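Local coordinates for protein putative hyaluronoglucosaminidase (Clostridium perfringens, PDB 6PWI) that probably acts as a family 84 hexosaminidase, seen here as the catalytic barrel with flanking N-terminal and helical parts of a longer, probably secreted protein, at residues K197-F202 / A431-L436; G302-Q307 / L348-T353; I358-T363 / V383-F388; P394-N399 / P425-Q430. One frame throughout, in Å; residues are numbered along the deposited sequence.

How the contacts relate
All four contacts belong to the eight-stranded parallel barrel of the catalytic domain. Contact 1 joins the helices that follow the first and last strands, so its loop encloses the other three, which come in series along the chain. Contact 2 pairs neighbouring outer helices. Contact 3, its centre about 13 Å from that of contact 2, sits in the beta-alpha-beta unit of strands 359-362 and 387-391; the two touch through G352 and R385. Contact 4 joins the loops after strands 387-391 and 418-423 and touches contact 1, D198 to Q430, where the barrel closes. Contacts 1 and 2 lie about 35 Å apart between centres; together the four join strands, outer helices and loops of the catalytic domain.

Contact 1: K197-F202 / A431-L436; sequences KDLMKF and ASKVAL
D198, on helix 193-204, makes the polar end of this contact with K433, near the start of helix 433-444. K433 runs out extended beyond CG, meets the aspartate at about a right angle and places NZ 2.9 Å from D198 OD2 in a salt bridge. The ammonium approaches from above the carboxylate, 39° out of its plane. Q430 ties the pair together: its NE2 also donates to D198 OD2, while its OE1 accepts from K433 NZ. The buried lysine therefore has two oxygen partners, and the two nearby donors would tend to favour a charged carboxylate.

One residue on, L199 crosses the same lysine obliquely and touches it with one methyl, CD2 lying 3.8 Å from K433 CG. That methyl also reaches L436, with 4.1 Å between L199 CD2 and L436 CD2. Both leucines rest on F182 of strand 179-184 beneath them.

F202, a turn further, packs on another side of the lysine chain. With its CG anti to the backbone N (chi1 -175°), the ring reaches across to the second helix and lies flat against K433. K433 CG stands 4.0 Å from the centroid of the F202 ring, 12° off the normal, a CH-pi contact over the face. L436 CB comes to the edge of the ring, 4.1 Å from F202 CD1.

Helices packed side by side over barrel strands are the hallmark of a (beta/alpha)8 barrel; here those following the first and eighth strands meet, closing the outer helical layer.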
# COMPACT_ATOMS: atom_id res chain seq x y z
N LYS A 197 3.85 -8.96 -9.06
CA LYS A 197 3.54 -8.20 -10.26
C LYS A 197 2.20 -7.49 -10.09
O LYS A 197 2.05 -6.35 -10.51
CB LYS A 197 3.53 -9.12 -11.49
CG LYS A 197 4.90 -9.63 -11.89
CD LYS A 197 4.87 -10.59 -13.04
CE LYS A 197 6.14 -11.41 -13.14
NZ LYS A 197 5.97 -12.53 -14.09
N ASP A 198 1.25 -8.17 -9.44
CA ASP A 198 -0.10 -7.66 -9.29
C ASP A 198 -0.13 -6.47 -8.34
O ASP A 198 -0.92 -5.55 -8.55
CB ASP A 198 -1.06 -8.75 -8.82
CG ASP A 198 -2.51 -8.45 -9.17
OD1 ASP A 198 -2.77 -8.13 -10.34
OD2 ASP A 198 -3.37 -8.54 -8.26
N LEU A 199 0.71 -6.50 -7.29
CA LEU A 199 0.79 -5.40 -6.34
C LEU A 199 1.45 -4.20 -7.01
O LEU A 199 1.00 -3.07 -6.83
CB LEU A 199 1.55 -5.82 -5.07
CG LEU A 199 0.83 -6.79 -4.13
CD1 LEU A 199 1.58 -6.91 -2.81
CD2 LEU A 199 -0.60 -6.37 -3.87
N MET A 200 2.50 -4.45 -7.80
CA MET A 200 3.14 -3.38 -8.54
C MET A 200 2.12 -2.74 -9.47
O MET A 200 2.07 -1.52 -9.58
CB MET A 200 4.35 -3.88 -9.33
CG MET A 200 5.60 -3.98 -8.49
SD MET A 200 7.07 -4.47 -9.44
CE MET A 200 6.66 -6.18 -9.80
N LYS A 201 1.29 -3.56 -10.11
CA LYS A 201 0.26 -3.08 -11.02
C LYS A 201 -0.75 -2.24 -10.24
O LYS A 201 -1.25 -1.24 -10.76
CB LYS A 201 -0.35 -4.27 -11.76
CG LYS A 201 -1.35 -3.94 -12.85
CD LYS A 201 -1.69 -5.13 -13.73
CE LYS A 201 -2.89 -4.91 -14.63
NZ LYS A 201 -4.10 -4.56 -13.85
N PHE A 202 -1.01 -2.62 -8.99
CA PHE A 202 -1.99 -1.92 -8.17
C PHE A 202 -1.43 -0.58 -7.71
O PHE A 202 -2.07 0.45 -7.91
CB PHE A 202 -2.48 -2.80 -7.02
CG PHE A 202 -3.59 -2.20 -6.20
CD1 PHE A 202 -3.32 -1.53 -5.01
CD2 PHE A 202 -4.91 -2.29 -6.62
CE1 PHE A 202 -4.34 -0.97 -4.26
CE2 PHE A 202 -5.93 -1.72 -5.87
CZ PHE A 202 -5.65 -1.07 -4.68
N ALA A 431 -5.01 -9.24 0.06
CA ALA A 431 -5.59 -8.58 1.23
C ALA A 431 -4.83 -7.30 1.57
O ALA A 431 -5.41 -6.37 2.14
CB ALA A 431 -5.61 -9.53 2.39
N SER A 432 -3.55 -7.25 1.22
CA SER A 432 -2.70 -6.10 1.52
C SER A 432 -3.08 -4.89 0.68
O SER A 432 -2.64 -3.77 0.97
CB SER A 432 -1.25 -6.45 1.35
OG SER A 432 -0.85 -7.38 2.34
N LYS A 433 -3.89 -5.09 -0.37
CA LYS A 433 -4.20 -3.99 -1.28
C LYS A 433 -4.88 -2.84 -0.54
O LYS A 433 -4.75 -1.69 -0.97
CB LYS A 433 -5.00 -4.44 -2.50
CG LYS A 433 -4.18 -5.18 -3.55
CD LYS A 433 -5.05 -5.80 -4.61
CE LYS A 433 -4.28 -6.50 -5.70
NZ LYS A 433 -5.18 -6.71 -6.86
N VAL A 434 -5.56 -3.15 0.57
CA VAL A 434 -6.27 -2.16 1.37
C VAL A 434 -5.27 -1.14 1.91
O VAL A 434 -5.47 0.07 1.78
CB VAL A 434 -7.10 -2.82 2.50
CG1 VAL A 434 -7.73 -1.80 3.43
CG2 VAL A 434 -8.16 -3.78 1.96
N ALA A 435 -4.18 -1.64 2.49
CA ALA A 435 -3.15 -0.78 3.05
C ALA A 435 -2.37 -0.07 1.94
O ALA A 435 -2.01 1.10 2.09
CB ALA A 435 -2.24 -1.57 3.94
N LEU A 436 -2.13 -0.76 0.82
CA LEU A 436 -1.42 -0.13 -0.28
C LEU A 436 -2.16 1.13 -0.71
O LEU A 436 -1.55 2.18 -0.87
CB LEU A 436 -1.24 -1.11 -1.45
CG LEU A 436 0.15 -1.73 -1.60
CD1 LEU A 436 0.45 -2.69 -0.45
CD2 LEU A 436 0.28 -2.44 -2.93

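Contact 2: G302-Q307 / L348-T353; sequences GEANNQ and LKTIGT
In the outer helical layer of the (beta/alpha)8 barrel, the first turn of helix 304-321 lies against the short helix 346-351, with A304 facing T350. The methyl groups meet directly, A304 CB being 3.9 Å from T350 CG2. T350 turns its hydroxyl back to the carbonyl of E346, one helical turn earlier; with OG1 on that side (chi1 -60°), CG2 is left to face the other helix. N305 crosses this threonine at about a right angle and sets OD1 3.5 Å from T350 CG2.

Deeper in, I351 reaches in with CD1, 4.4 Å from A304 CB and 3.8 Å from Q307 OE1. That amide oxygen is itself held by the hydroxyl of Y347. Both I351 and Q307 also touch F329 on strand 328-330, the fifth strand of the barrel, between the two helices in sequence. The side chain of Q307 is about 9 Å from that of D299, the predicted proton donor, which precedes helix 304-321 closely in the chain.

Further along, T350 O takes two bonds from T353, one from its N at 2.8 Å and one from its OG1, which lies in the carbonyl plane.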
# COMPACT_ATOMS: atom_id res chain seq x y z
N GLY A 302 29.72 -5.23 12.22
CA GLY A 302 30.90 -4.42 12.50
C GLY A 302 30.60 -3.01 13.03
O GLY A 302 29.52 -2.74 13.58
N GLU A 303 31.59 -2.12 12.89
CA GLU A 303 31.48 -0.73 13.31
C GLU A 303 30.66 0.05 12.28
O GLU A 303 30.59 -0.33 11.11
CB GLU A 303 32.88 -0.15 13.53
N ALA A 304 30.04 1.14 12.73
CA ALA A 304 29.22 2.02 11.91
C ALA A 304 30.07 2.71 10.84
O ALA A 304 29.58 3.01 9.75
CB ALA A 304 28.54 3.04 12.78
N ASN A 305 31.34 2.96 11.17
CA ASN A 305 32.28 3.63 10.28
C ASN A 305 32.40 2.86 8.97
O ASN A 305 32.46 3.46 7.90
CB ASN A 305 33.66 3.76 10.93
CG ASN A 305 33.79 5.06 11.69
OD1 ASN A 305 33.25 6.09 11.27
ND2 ASN A 305 34.49 5.03 12.80
N ASN A 306 32.43 1.53 9.08
CA ASN A 306 32.58 0.66 7.93
C ASN A 306 31.37 0.80 7.00
O ASN A 306 31.53 0.87 5.78
CB ASN A 306 32.89 -0.77 8.36
CG ASN A 306 34.28 -0.89 8.96
OD1 ASN A 306 35.15 -0.04 8.71
ND2 ASN A 306 34.50 -1.93 9.75
N GLN A 307 30.18 0.86 7.61
CA GLN A 307 28.93 0.98 6.87
C GLN A 307 28.97 2.25 6.02
O GLN A 307 28.57 2.23 4.86
CB GLN A 307 27.74 0.91 7.82
CG GLN A 307 27.53 -0.48 8.40
CD GLN A 307 26.66 -0.50 9.64
OE1 GLN A 307 25.70 0.26 9.76
NE2 GLN A 307 26.99 -1.39 10.56
N LEU A 348 23.92 6.65 15.21
CA LEU A 348 23.10 7.45 14.32
C LEU A 348 23.89 8.67 13.83
O LEU A 348 23.77 9.05 12.67
CB LEU A 348 21.79 7.85 15.00
CG LEU A 348 20.80 6.71 15.28
CD1 LEU A 348 19.59 7.21 16.04
CD2 LEU A 348 20.37 6.01 14.00
N LYS A 349 24.73 9.24 14.71
CA LYS A 349 25.56 10.38 14.36
C LYS A 349 26.51 9.99 13.23
O LYS A 349 26.71 10.77 12.30
CB LYS A 349 26.29 10.89 15.60
CG LYS A 349 27.08 12.18 15.46
CD LYS A 349 27.68 12.61 16.78
CE LYS A 349 29.02 13.29 16.68
NZ LYS A 349 28.87 14.75 16.48
N THR A 350 27.07 8.77 13.31
CA THR A 350 28.01 8.31 12.30
C THR A 350 27.32 8.05 10.96
O THR A 350 27.81 8.48 9.92
CB THR A 350 28.76 7.06 12.76
OG1 THR A 350 29.45 7.45 13.94
CG2 THR A 350 29.77 6.59 11.73
N ILE A 351 26.21 7.31 11.03
CA ILE A 351 25.36 6.96 9.89
C ILE A 351 24.99 8.23 9.13
O ILE A 351 24.94 8.24 7.91
CB ILE A 351 24.14 6.16 10.39
CG1 ILE A 351 24.53 4.71 10.72
CG2 ILE A 351 22.97 6.20 9.43
CD1 ILE A 351 25.50 4.08 9.74
N GLY A 352 24.78 9.32 9.88
CA GLY A 352 24.38 10.59 9.30
C GLY A 352 25.50 11.28 8.52
O GLY A 352 25.25 12.28 7.85
N THR A 353 26.73 10.76 8.61
CA THR A 353 27.84 11.34 7.86
C THR A 353 27.99 10.67 6.49
O THR A 353 28.86 11.08 5.72
CB THR A 353 29.17 11.30 8.63
OG1 THR A 353 29.62 9.95 8.69
CG2 THR A 353 29.09 11.91 10.01

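Contact 3: I358-T363 / V383-F388; sequences IDIMWT and VGRQAF
I360 and F388 meet through the backbones of these parallel strands: F388 N donates to I360 O over 2.9 Å, nearly straight at 164°. M361 is the bridge partner of F388, and a backbone bond between W362 and W390 carries the pairing onward.

A side chain adds a hydrogen bond. R385 NH1 reaches I358 O at 2.9 Å, on a carbonyl lone pair and in the carbonyl plane. The same guanidinium serves the carbonyls of G352, M354 and P355, so it gathers backbone oxygens along 352-358. I360 CD1 lies over one of its faces, 3.8 Å from R385 NE.

Aromatic contact is made on the side of the sheet carrying M361 and F388. These side chains run side by side, and a bend at chi3 folds the methionine methyl over the ring: M361 CE is 3.5 Å from the F388 centroid, 10° off the normal, a CH-pi contact. The sulfur completes a Met-aromatic pair obliquely. D359 CB also nears the ring, 4.1 Å from F388 CD2, while its buried carboxylate forms a salt bridge with K419. I328 and V422 touch F388, which puts this cluster inside the barrel.

Aliphatic packing fills the outward side. I360 CD1 lies 3.9 Å from V383 CG1, W362 CB is 3.9 Å from A387 CB, and F379 of helix 373-383 covers both I360 and A387.

The inward side is thus largely apolar around M361 and F388 but carries a charged pair at D359; an apolar seam lies beneath the crossover helix, and beside the starts of the two strands R385 has its positive charge probably stabilised by the carbonyl oxygens turned toward it.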
# COMPACT_ATOMS: atom_id res chain seq x y z
N ILE A 358 21.51 9.71 0.38
CA ILE A 358 21.01 8.42 0.82
C ILE A 358 19.81 8.62 1.75
O ILE A 358 19.87 9.44 2.66
CB ILE A 358 22.13 7.58 1.46
CG1 ILE A 358 23.23 7.27 0.44
CG2 ILE A 358 21.58 6.32 2.10
CD1 ILE A 358 24.54 6.82 1.06
N ASP A 359 18.74 7.87 1.49
CA ASP A 359 17.52 7.89 2.29
C ASP A 359 17.59 6.83 3.37
O ASP A 359 17.52 5.63 3.09
CB ASP A 359 16.29 7.75 1.39
CG ASP A 359 16.32 8.77 0.27
OD1 ASP A 359 16.38 9.98 0.59
OD2 ASP A 359 16.34 8.35 -0.92
N ILE A 360 17.73 7.27 4.63
CA ILE A 360 17.84 6.38 5.77
C ILE A 360 16.44 6.14 6.35
O ILE A 360 15.66 7.08 6.52
CB ILE A 360 18.82 6.97 6.79
CG1 ILE A 360 20.23 7.06 6.21
CG2 ILE A 360 18.77 6.18 8.10
CD1 ILE A 360 21.11 8.13 6.82
N MET A 361 16.13 4.87 6.63
CA MET A 361 14.78 4.48 7.02
C MET A 361 14.67 4.42 8.55
O MET A 361 15.67 4.47 9.26
CB MET A 361 14.40 3.12 6.43
CG MET A 361 14.47 3.09 4.93
SD MET A 361 13.44 1.78 4.24
CE MET A 361 11.84 2.59 4.27
N TRP A 362 13.42 4.30 9.02
CA TRP A 362 13.05 4.48 10.41
C TRP A 362 11.65 3.90 10.57
O TRP A 362 10.80 4.11 9.71
CB TRP A 362 13.04 5.98 10.71
CG TRP A 362 12.90 6.39 12.14
CD1 TRP A 362 11.86 7.07 12.71
CD2 TRP A 362 13.88 6.23 13.18
NE1 TRP A 362 12.11 7.32 14.03
CE2 TRP A 362 13.35 6.81 14.35
CE3 TRP A 362 15.15 5.64 13.23
CZ2 TRP A 362 14.04 6.82 15.55
CZ3 TRP A 362 15.84 5.64 14.42
CH2 TRP A 362 15.29 6.24 15.56
N THR A 363 11.41 3.17 11.67
CA THR A 363 10.10 2.59 11.86
C THR A 363 9.30 3.38 12.90
O THR A 363 8.12 3.09 13.09
CB THR A 363 10.14 1.08 12.18
OG1 THR A 363 10.56 0.93 13.54
CG2 THR A 363 11.03 0.31 11.24
N VAL A 383 20.25 12.15 13.34
CA VAL A 383 20.90 11.66 12.14
C VAL A 383 21.40 12.85 11.31
O VAL A 383 22.50 12.78 10.75
CB VAL A 383 19.98 10.72 11.34
CG1 VAL A 383 20.58 10.31 10.01
CG2 VAL A 383 19.59 9.49 12.15
N GLY A 384 20.60 13.92 11.22
CA GLY A 384 20.98 15.12 10.50
C GLY A 384 20.14 15.36 9.24
O GLY A 384 20.37 16.33 8.52
N ARG A 385 19.18 14.47 8.97
CA ARG A 385 18.32 14.57 7.80
C ARG A 385 16.97 13.94 8.14
O ARG A 385 16.83 13.24 9.13
CB ARG A 385 18.97 13.88 6.60
CG ARG A 385 18.99 12.36 6.69
CD ARG A 385 19.85 11.69 5.65
NE ARG A 385 21.26 11.80 5.99
CZ ARG A 385 22.27 11.42 5.21
NH1 ARG A 385 22.03 10.87 4.02
NH2 ARG A 385 23.51 11.56 5.63
N GLN A 386 15.97 14.18 7.29
CA GLN A 386 14.64 13.65 7.52
C GLN A 386 14.59 12.16 7.22
O GLN A 386 15.37 11.66 6.41
CB GLN A 386 13.63 14.43 6.69
CG GLN A 386 13.50 15.87 7.13
CD GLN A 386 12.38 16.56 6.38
OE1 GLN A 386 12.08 16.22 5.24
NE2 GLN A 386 11.76 17.52 7.05
N ALA A 387 13.66 11.46 7.89
CA ALA A 387 13.57 10.01 7.82
C ALA A 387 12.74 9.57 6.62
O ALA A 387 11.89 10.31 6.12
CB ALA A 387 12.97 9.48 9.10
N PHE A 388 13.03 8.35 6.16
CA PHE A 388 12.16 7.62 5.26
C PHE A 388 11.46 6.55 6.10
O PHE A 388 12.11 5.67 6.66
CB PHE A 388 13.00 7.09 4.08
CG PHE A 388 12.30 6.21 3.07
CD1 PHE A 388 10.92 6.24 2.90
CD2 PHE A 388 13.04 5.36 2.26
CE1 PHE A 388 10.30 5.42 1.97
CE2 PHE A 388 12.42 4.56 1.31
CZ PHE A 388 11.05 4.58 1.18

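Contact 4: P394-N399 / P425-Q430. With EDO (1,2-ethanediol), chain D.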
# COMPACT_ATOMS: atom_id res chain seq x y z
N PRO A 394 0.32 -3.33 7.19
CA PRO A 394 -0.40 -4.26 8.07
C PRO A 394 0.23 -5.64 8.25
O PRO A 394 -0.49 -6.62 8.37
CB PRO A 394 -1.68 -4.39 7.25
CG PRO A 394 -1.18 -4.50 5.82
CD PRO A 394 0.01 -3.55 5.77
N VAL A 395 1.57 -5.69 8.30
CA VAL A 395 2.30 -6.93 8.53
C VAL A 395 1.65 -7.70 9.68
O VAL A 395 1.41 -7.15 10.75
CB VAL A 395 3.81 -6.68 8.78
CG1 VAL A 395 4.06 -5.56 9.79
CG2 VAL A 395 4.54 -7.94 9.19
N ASN A 396 1.39 -8.99 9.45
CA ASN A 396 0.66 -9.80 10.41
C ASN A 396 1.53 -10.94 10.94
O ASN A 396 1.01 -11.92 11.47
CB ASN A 396 -0.68 -10.30 9.84
CG ASN A 396 -0.53 -11.22 8.64
OD1 ASN A 396 0.56 -11.39 8.10
ND2 ASN A 396 -1.63 -11.81 8.21
N ASP A 397 2.86 -10.81 10.82
CA ASP A 397 3.74 -11.81 11.40
C ASP A 397 3.66 -11.70 12.93
O ASP A 397 4.03 -12.62 13.65
CB ASP A 397 5.15 -11.74 10.81
CG ASP A 397 5.88 -10.44 11.10
OD1 ASP A 397 5.37 -9.67 11.96
OD2 ASP A 397 6.94 -10.21 10.46
N ILE A 398 3.15 -10.55 13.38
CA ILE A 398 2.94 -10.27 14.79
C ILE A 398 1.74 -11.07 15.31
O ILE A 398 1.58 -11.22 16.52
CB ILE A 398 2.77 -8.76 15.03
CG1 ILE A 398 1.51 -8.20 14.35
CG2 ILE A 398 4.02 -7.99 14.61
CD1 ILE A 398 1.13 -6.83 14.84
N ASN A 399 0.89 -11.57 14.39
CA ASN A 399 -0.29 -12.35 14.73
C ASN A 399 -0.90 -12.94 13.46
O ASN A 399 -1.76 -12.32 12.83
CB ASN A 399 -1.34 -11.54 15.49
CG ASN A 399 -2.43 -12.41 16.09
OD1 ASN A 399 -2.53 -13.60 15.77
ND2 ASN A 399 -3.24 -11.84 16.97
N PRO A 425 3.60 -5.11 4.31
CA PRO A 425 2.28 -5.74 4.37
C PRO A 425 2.30 -7.19 4.85
O PRO A 425 3.33 -7.67 5.32
CB PRO A 425 1.79 -5.63 2.92
CG PRO A 425 2.89 -4.90 2.17
CD PRO A 425 4.16 -5.16 2.96
N MET A 426 1.14 -7.86 4.71
CA MET A 426 0.92 -9.22 5.18
C MET A 426 1.49 -10.21 4.17
O MET A 426 1.74 -9.87 3.02
CB MET A 426 -0.58 -9.51 5.29
CG MET A 426 -1.32 -8.58 6.22
SD MET A 426 -3.10 -8.93 6.15
CE MET A 426 -3.60 -7.74 4.90
N GLN A 427 1.65 -11.47 4.60
CA GLN A 427 2.00 -12.52 3.65
C GLN A 427 0.84 -12.76 2.69
O GLN A 427 1.02 -13.41 1.66
CB GLN A 427 2.45 -13.78 4.39
CG GLN A 427 1.31 -14.53 5.06
CD GLN A 427 1.75 -15.86 5.61
OE1 GLN A 427 2.93 -16.09 5.89
NE2 GLN A 427 0.79 -16.76 5.76
N GLU A 428 -0.34 -12.23 3.03
CA GLU A 428 -1.51 -12.29 2.17
C GLU A 428 -1.50 -11.07 1.25
O GLU A 428 -1.89 -9.97 1.66
CB GLU A 428 -2.80 -12.37 2.98
CG GLU A 428 -2.99 -13.69 3.70
CD GLU A 428 -2.17 -13.86 4.96
OE1 GLU A 428 -1.65 -12.84 5.47
OE2 GLU A 428 -2.04 -15.01 5.44
N ALA A 429 -1.05 -11.29 0.01
CA ALA A 429 -0.72 -10.19 -0.89
C ALA A 429 -1.97 -9.40 -1.29
O ALA A 429 -1.99 -8.18 -1.15
CB ALA A 429 0.05 -10.70 -2.08
N GLN A 430 -3.01 -10.10 -1.76
CA GLN A 430 -4.22 -9.46 -2.25
C GLN A 430 -4.90 -8.65 -1.14
O GLN A 430 -5.29 -7.51 -1.36
CB GLN A 430 -5.16 -10.50 -2.86
CG GLN A 430 -4.59 -11.17 -4.11
CD GLN A 430 -4.54 -10.23 -5.29
OE1 GLN A 430 -5.49 -9.51 -5.57
NE2 GLN A 430 -3.42 -10.24 -5.99
C1 EDO D . 7.51 -6.77 11.67
O1 EDO D . 7.95 -7.69 10.68
C2 EDO D . 8.00 -7.09 13.02
O2 EDO D . 7.47 -8.30 13.55
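N396 and E428 meet at about a right angle, their amide and carboxylate planes turned 85° apart. N396 ND2 donates to E428 OE1 over 2.9 Å at 154°, meeting the oxygen on its syn side but 34° out of the carboxylate plane. R402 O takes a second bond from the same ND2, which fixes the rotation of the amide. M426 crosses N396 at right angles too, its CG 3.7 Å from N396 CG, so one flank of the asparagine is apolar.

Both segments are loops following barrel strands, 387-391 and 418-423, the second leading into helix 433-444. P394, preceded by a cis peptide bond, sets its ring obliquely to that of P425, with P394 CD 3.5 Å from P425 CA. The same ring lies across M426, P394 CG being 4.1 Å from M426 CG.

After N396 the chain folds into a type I turn closed by N399 N on N396 O. At its second position D397 holds an ethanediol, probably from the crystallisation liquor, by both carboxylate oxygens: O1 of the diol is 2.7 Å from D397 OD2 and O2 is 3.0 Å from D397 OD1. The backbone N of Y187 also donates to D397 OD2.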